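PDB 3K1T: glutamate--cysteine ligase GshA from Methylobacillus flagellatus KT, which is a putative gamma-glutamylcysteine synthetase that probably ligates glutamate to cysteine, the first step of glutathione synthesis. Local coordinates for residues 130-142 with 153-167. Numbering follows the deposited sequence.
Sequences RIGSIAPEITAPT and LLEPVRRKANRLELD. With SO4 (sulfate ion), chain C.
Arg130 and Glu155 form a side-on, two-pronged salt bridge. Arg130 NE meets Glu155 OE2 at 2.6 Å and its NH2 meets Glu155 OE1 at 2.8 Å, each on a syn lone pair. The guanidinium and carboxylate planes lie 10° apart, so both bonds run nearly in plane. Bends at chi2 (-88°) and chi3 (-79°) curl the arginine chain back to the carboxylate. Arg130 NH2 also donates to Asp167 O at 3.0 Å, in the carbonyl plane, and one water joins NH1 to the same oxygen. Cutting Arg130 back to an alanine would probably leave the Glu155 carboxylate without its charge partner and take from Asp167 O its direct guanidinium bond. A second water ties Glu155 OE2 to Ile131 N and Leu153 O.

The backbones pair in two ways. Residues 131-133 pair in parallel with 155-157: Glu155 N to Ile131 O, Ser133 N to Glu155 O and Val157 N to Ser133 O. Thr142 and Leu154 form an antiparallel hydrogen-bonded pair, Thr142 N to Leu154 O and Leu154 N to Thr142 O, each 2.8 Å. Between them the chain reverses through a type I turn at 135-138, preceded by an ST turn in which Ser133 OG accepts from Ala135 N.

Apolar contacts fill in the rest. Leu154 CD2 lies against Ile131 CG2, while its CD1 meets Ile138 CG1 and CD1. Pro156 CD lies 4.0 Å from Ile138 CG2. Leu166 CD1 packs on Arg130 CB.

Strand 151-160 thus lies between strands 128-133 and 142-145 and continues into the 158-166 hairpin, which has a type I' turn: a mixed beta sheet with parallel and antiparallel neighbours.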
loop_
_atom_site.group_PDB
_atom_site.type_symbol
_atom_site.label_atom_id
_atom_site.label_comp_id
_atom_site.label_asym_id
_atom_site.label_seq_id
_atom_site.Cartn_x
_atom_site.Cartn_y
_atom_site.Cartn_z
ATOM N N ARG A 130 19.687 7.447 -9.043
ATOM C CA ARG A 130 20.960 8.134 -8.834
ATOM C C ARG A 130 20.642 9.561 -8.412
ATOM O O ARG A 130 19.575 10.100 -8.754
ATOM C CB ARG A 130 21.782 8.123 -10.144
ATOM C CG ARG A 130 22.208 6.718 -10.610
ATOM C CD ARG A 130 23.542 6.302 -9.985
ATOM N NE ARG A 130 24.651 6.944 -10.710
ATOM C CZ ARG A 130 25.067 6.587 -11.923
ATOM N NH1 ARG A 130 24.551 5.526 -12.540
ATOM N NH2 ARG A 130 26.047 7.264 -12.519
ATOM N N ILE A 131 21.582 10.174 -7.696
ATOM C CA ILE A 131 21.389 11.487 -7.129
ATOM C C ILE A 131 22.157 12.520 -7.954
ATOM O O ILE A 131 23.386 12.500 -8.009
ATOM C CB ILE A 131 21.842 11.539 -5.679
ATOM C CG1 ILE A 131 21.110 10.480 -4.856
ATOM C CG2 ILE A 131 21.576 12.921 -5.087
ATOM C CD1 ILE A 131 21.789 10.144 -3.563
ATOM N N GLY A 132 21.411 13.408 -8.602
ATOM C CA GLY A 132 21.986 14.443 -9.464
ATOM C C GLY A 132 21.914 15.802 -8.801
ATOM O O GLY A 132 20.835 16.368 -8.612
ATOM N N SER A 133 23.073 16.328 -8.445
ATOM C CA SER A 133 23.175 17.649 -7.865
ATOM C C SER A 133 23.117 18.773 -8.900
ATOM O O SER A 133 23.767 18.683 -9.938
ATOM C CB SER A 133 24.541 17.766 -7.158
ATOM O OG SER A 133 24.667 19.023 -6.514
ATOM N N ILE A 134 22.422 19.855 -8.565
ATOM C CA ILE A 134 22.500 21.101 -9.318
ATOM C C ILE A 134 23.222 22.170 -8.501
ATOM O O ILE A 134 23.114 23.359 -8.797
ATOM C CB ILE A 134 21.088 21.590 -9.772
ATOM C CG1 ILE A 134 20.160 21.855 -8.583
ATOM C CG2 ILE A 134 20.476 20.569 -10.750
ATOM C CD1 ILE A 134 18.761 22.543 -8.967
ATOM N N ALA A 135 23.958 21.756 -7.470
ATOM C CA ALA A 135 24.710 22.688 -6.645
ATOM C C ALA A 135 25.997 23.023 -7.409
ATOM O O ALA A 135 26.727 22.136 -7.852
ATOM C CB ALA A 135 25.033 22.100 -5.278
ATOM N N PRO A 136 26.267 24.320 -7.589
ATOM C CA PRO A 136 27.393 24.736 -8.448
ATOM C C PRO A 136 28.780 24.299 -7.926
ATOM O O PRO A 136 29.699 24.133 -8.708
ATOM C CB PRO A 136 27.254 26.263 -8.470
ATOM C CG PRO A 136 26.622 26.607 -7.170
ATOM C CD PRO A 136 25.608 25.473 -6.948
ATOM N N GLU A 137 28.892 24.100 -6.624
ATOM C CA GLU A 137 30.104 23.580 -5.998
ATOM C C GLU A 137 30.341 22.063 -6.143
ATOM O O GLU A 137 31.420 21.579 -5.851
ATOM C CB GLU A 137 30.119 23.967 -4.516
ATOM C CG GLU A 137 29.094 23.245 -3.660
ATOM C CD GLU A 137 27.722 23.945 -3.567
ATOM O OE1 GLU A 137 27.408 24.859 -4.392
ATOM O OE2 GLU A 137 26.947 23.532 -2.641
ATOM N N ILE A 138 29.361 21.309 -6.610
ATOM C CA ILE A 138 29.582 19.888 -6.906
ATOM C C ILE A 138 29.989 19.812 -8.368
ATOM O O ILE A 138 29.176 19.986 -9.254
ATOM C CB ILE A 138 28.329 19.002 -6.615
ATOM C CG1 ILE A 138 27.939 19.055 -5.116
ATOM C CG2 ILE A 138 28.543 17.530 -7.100
ATOM C CD1 ILE A 138 29.013 18.484 -4.144
ATOM N N THR A 139 31.266 19.549 -8.616
ATOM C CA THR A 139 31.796 19.518 -9.966
ATOM C C THR A 139 32.320 18.128 -10.361
ATOM O O THR A 139 32.748 17.919 -11.484
ATOM C CB THR A 139 32.890 20.620 -10.131
ATOM O OG1 THR A 139 33.974 20.360 -9.247
ATOM C CG2 THR A 139 32.329 21.995 -9.757
ATOM N N ALA A 140 32.240 17.163 -9.447
ATOM C CA ALA A 140 32.637 15.789 -9.727
ATOM C C ALA A 140 31.881 14.871 -8.758
ATOM O O ALA A 140 31.329 15.350 -7.771
ATOM C CB ALA A 140 34.187 15.619 -9.567
ATOM N N PRO A 141 31.835 13.567 -9.038
ATOM C CA PRO A 141 31.220 12.641 -8.072
ATOM C C PRO A 141 31.791 12.842 -6.680
ATOM O O PRO A 141 33.027 12.880 -6.510
ATOM C CB PRO A 141 31.569 11.271 -8.631
ATOM C CG PRO A 141 31.814 11.507 -10.115
ATOM C CD PRO A 141 32.487 12.839 -10.148
ATOM N N THR A 142 30.911 13.010 -5.700
ATOM C CA THR A 142 31.297 13.423 -4.367
ATOM C C THR A 142 30.556 12.553 -3.350
ATOM O O THR A 142 29.315 12.483 -3.359
ATOM C CB THR A 142 30.933 14.884 -4.146
ATOM O OG1 THR A 142 31.595 15.680 -5.133
ATOM C CG2 THR A 142 31.326 15.376 -2.729
ATOM N N LEU A 153 26.208 9.329 -2.636
ATOM C CA LEU A 153 27.046 9.757 -3.757
ATOM C C LEU A 153 26.267 10.826 -4.523
ATOM O O LEU A 153 25.184 10.524 -5.047
ATOM C CB LEU A 153 27.314 8.569 -4.675
ATOM C CG LEU A 153 27.984 8.908 -6.020
ATOM C CD1 LEU A 153 29.320 9.617 -5.799
ATOM C CD2 LEU A 153 28.146 7.658 -6.852
ATOM N N LEU A 154 26.815 12.034 -4.586
ATOM C CA LEU A 154 26.253 13.142 -5.370
ATOM C C LEU A 154 27.054 13.288 -6.623
ATOM O O LEU A 154 28.304 13.300 -6.572
ATOM C CB LEU A 154 26.324 14.478 -4.634
ATOM C CG LEU A 154 25.576 14.772 -3.347
ATOM C CD1 LEU A 154 25.694 16.268 -3.027
ATOM C CD2 LEU A 154 24.139 14.365 -3.407
ATOM N N GLU A 155 26.360 13.385 -7.753
ATOM C CA GLU A 155 26.994 13.532 -9.050
ATOM C C GLU A 155 26.457 14.812 -9.718
ATOM O O GLU A 155 25.237 15.064 -9.680
ATOM C CB GLU A 155 26.702 12.319 -9.907
ATOM C CG GLU A 155 27.140 10.966 -9.309
ATOM C CD GLU A 155 26.569 9.767 -10.072
ATOM O OE1 GLU A 155 26.930 9.639 -11.273
ATOM O OE2 GLU A 155 25.783 8.965 -9.471
ATOM N N PRO A 156 27.342 15.614 -10.331
ATOM C CA PRO A 156 26.825 16.813 -10.997
ATOM C C PRO A 156 25.922 16.497 -12.213
ATOM O O PRO A 156 26.298 15.715 -13.045
ATOM C CB PRO A 156 28.111 17.537 -11.449
ATOM C CG PRO A 156 29.096 16.478 -11.627
ATOM C CD PRO A 156 28.792 15.477 -10.509
ATOM N N VAL A 157 24.759 17.115 -12.314
ATOM C CA VAL A 157 23.887 16.948 -13.466
ATOM C C VAL A 157 24.626 17.481 -14.712
ATOM O O VAL A 157 25.314 18.479 -14.624
ATOM C CB VAL A 157 22.547 17.697 -13.237
ATOM C CG1 VAL A 157 21.789 17.867 -14.523
ATOM C CG2 VAL A 157 21.685 16.953 -12.172
ATOM N N ARG A 158 24.520 16.782 -15.826
ATOM C CA ARG A 158 25.040 17.234 -17.119
ATOM C C ARG A 158 23.864 17.358 -18.057
ATOM O O ARG A 158 23.078 16.390 -18.194
ATOM C CB ARG A 158 26.011 16.187 -17.658
ATOM C CG ARG A 158 26.581 16.525 -19.030
ATOM C CD ARG A 158 27.749 17.483 -18.933
ATOM N NE ARG A 158 28.398 17.660 -20.245
ATOM C CZ ARG A 158 28.241 18.716 -21.053
ATOM N NH1 ARG A 158 27.444 19.744 -20.728
ATOM N NH2 ARG A 158 28.896 18.736 -22.211
ATOM N N ARG A 159 23.704 18.507 -18.718
ATOM C CA ARG A 159 22.658 18.620 -19.728
ATOM C C ARG A 159 23.233 18.430 -21.111
ATOM O O ARG A 159 24.138 19.188 -21.517
ATOM C CB ARG A 159 21.947 19.972 -19.657
ATOM C CG ARG A 159 20.830 20.085 -20.702
ATOM C CD ARG A 159 19.956 21.251 -20.417
ATOM N NE ARG A 159 18.910 21.446 -21.420
ATOM C CZ ARG A 159 17.805 22.178 -21.220
ATOM N NH1 ARG A 159 17.584 22.778 -20.059
ATOM N NH2 ARG A 159 16.938 22.327 -22.207
ATOM N N LYS A 160 22.624 17.501 -21.852
ATOM C CA LYS A 160 22.965 17.199 -23.242
ATOM C C LYS A 160 21.677 17.160 -24.068
ATOM O O LYS A 160 20.794 16.373 -23.762
ATOM C CB LYS A 160 23.601 15.815 -23.343
ATOM C CG LYS A 160 24.964 15.633 -22.688
ATOM C CD LYS A 160 26.072 16.309 -23.448
ATOM C CE LYS A 160 26.470 15.536 -24.706
ATOM N NZ LYS A 160 27.157 16.465 -25.652
ATOM N N ALA A 161 21.530 18.000 -25.089
ATOM C CA ALA A 161 20.340 17.884 -26.004
ATOM C C ALA A 161 18.963 17.738 -25.317
ATOM O O ALA A 161 18.179 16.783 -25.581
ATOM C CB ALA A 161 20.521 16.673 -26.940
ATOM N N ASN A 162 18.659 18.649 -24.445
ATOM C CA ASN A 162 17.362 18.629 -23.758
ATOM C C ASN A 162 17.094 17.455 -22.798
ATOM O O ASN A 162 15.955 17.219 -22.423
ATOM C CB ASN A 162 16.187 18.851 -24.715
ATOM C CG ASN A 162 16.258 20.206 -25.404
ATOM O OD1 ASN A 162 16.938 21.109 -24.905
ATOM N ND2 ASN A 162 15.580 20.351 -26.551
ATOM N N ARG A 163 18.156 16.813 -22.337
ATOM C CA ARG A 163 18.037 15.788 -21.310
ATOM C C ARG A 163 19.103 16.004 -20.235
ATOM O O ARG A 163 20.234 16.443 -20.522
ATOM C CB ARG A 163 18.223 14.417 -21.958
ATOM C CG ARG A 163 17.222 14.110 -23.079
ATOM C CD ARG A 163 17.383 12.640 -23.566
ATOM N NE ARG A 163 16.898 11.682 -22.561
ATOM C CZ ARG A 163 15.614 11.383 -22.351
ATOM N NH1 ARG A 163 14.657 11.966 -23.049
ATOM N NH2 ARG A 163 15.278 10.498 -21.407
ATOM N N LEU A 164 18.768 15.677 -18.997
ATOM C CA LEU A 164 19.768 15.614 -17.936
ATOM C C LEU A 164 20.318 14.199 -17.840
ATOM O O LEU A 164 19.545 13.247 -17.843
ATOM C CB LEU A 164 19.173 16.012 -16.598
ATOM C CG LEU A 164 18.612 17.417 -16.497
ATOM C CD1 LEU A 164 18.256 17.674 -14.989
ATOM C CD2 LEU A 164 19.604 18.499 -17.069
ATOM N N GLU A 165 21.639 14.076 -17.744
ATOM C CA GLU A 165 22.298 12.785 -17.649
ATOM C C GLU A 165 23.380 12.782 -16.554
ATOM O O GLU A 165 23.859 13.861 -16.108
ATOM C CB GLU A 165 22.883 12.415 -19.022
ATOM C CG GLU A 165 21.814 11.824 -20.001
ATOM C CD GLU A 165 22.148 12.063 -21.450
ATOM O OE1 GLU A 165 23.315 12.443 -21.718
ATOM O OE2 GLU A 165 21.250 11.888 -22.318
ATOM N N LEU A 166 23.737 11.577 -16.128
ATOM C CA LEU A 166 24.925 11.314 -15.292
ATOM C C LEU A 166 25.723 10.248 -16.042
ATOM O O LEU A 166 25.301 9.795 -17.108
ATOM C CB LEU A 166 24.532 10.809 -13.889
ATOM C CG LEU A 166 23.626 11.702 -13.063
ATOM C CD1 LEU A 166 23.207 10.977 -11.733
ATOM C CD2 LEU A 166 24.283 13.064 -12.808
ATOM N N ASP A 167 26.852 9.833 -15.474
ATOM C CA ASP A 167 27.745 8.838 -16.107
ATOM C C ASP A 167 26.975 7.576 -16.418
ATOM O O ASP A 167 26.462 6.925 -15.509
ATOM C CB ASP A 167 28.898 8.509 -15.141
ATOM C CG ASP A 167 29.852 7.442 -15.692
ATOM O OD1 ASP A 167 30.382 7.695 -16.789
ATOM O OD2 ASP A 167 30.063 6.373 -15.027
HETATM S S SO4 C . 28.754 22.444 -22.844
HETATM O O1 SO4 C . 29.504 22.886 -21.672
HETATM O O2 SO4 C . 29.329 21.195 -23.402
HETATM O O3 SO4 C . 27.342 22.129 -22.448
HETATM O O4 SO4 C . 28.842 23.503 -23.859
HETATM O O HOH W 1 25.658 4.011 -14.687
HETATM O O HOH W 2 24.212 8.997 -7.195
#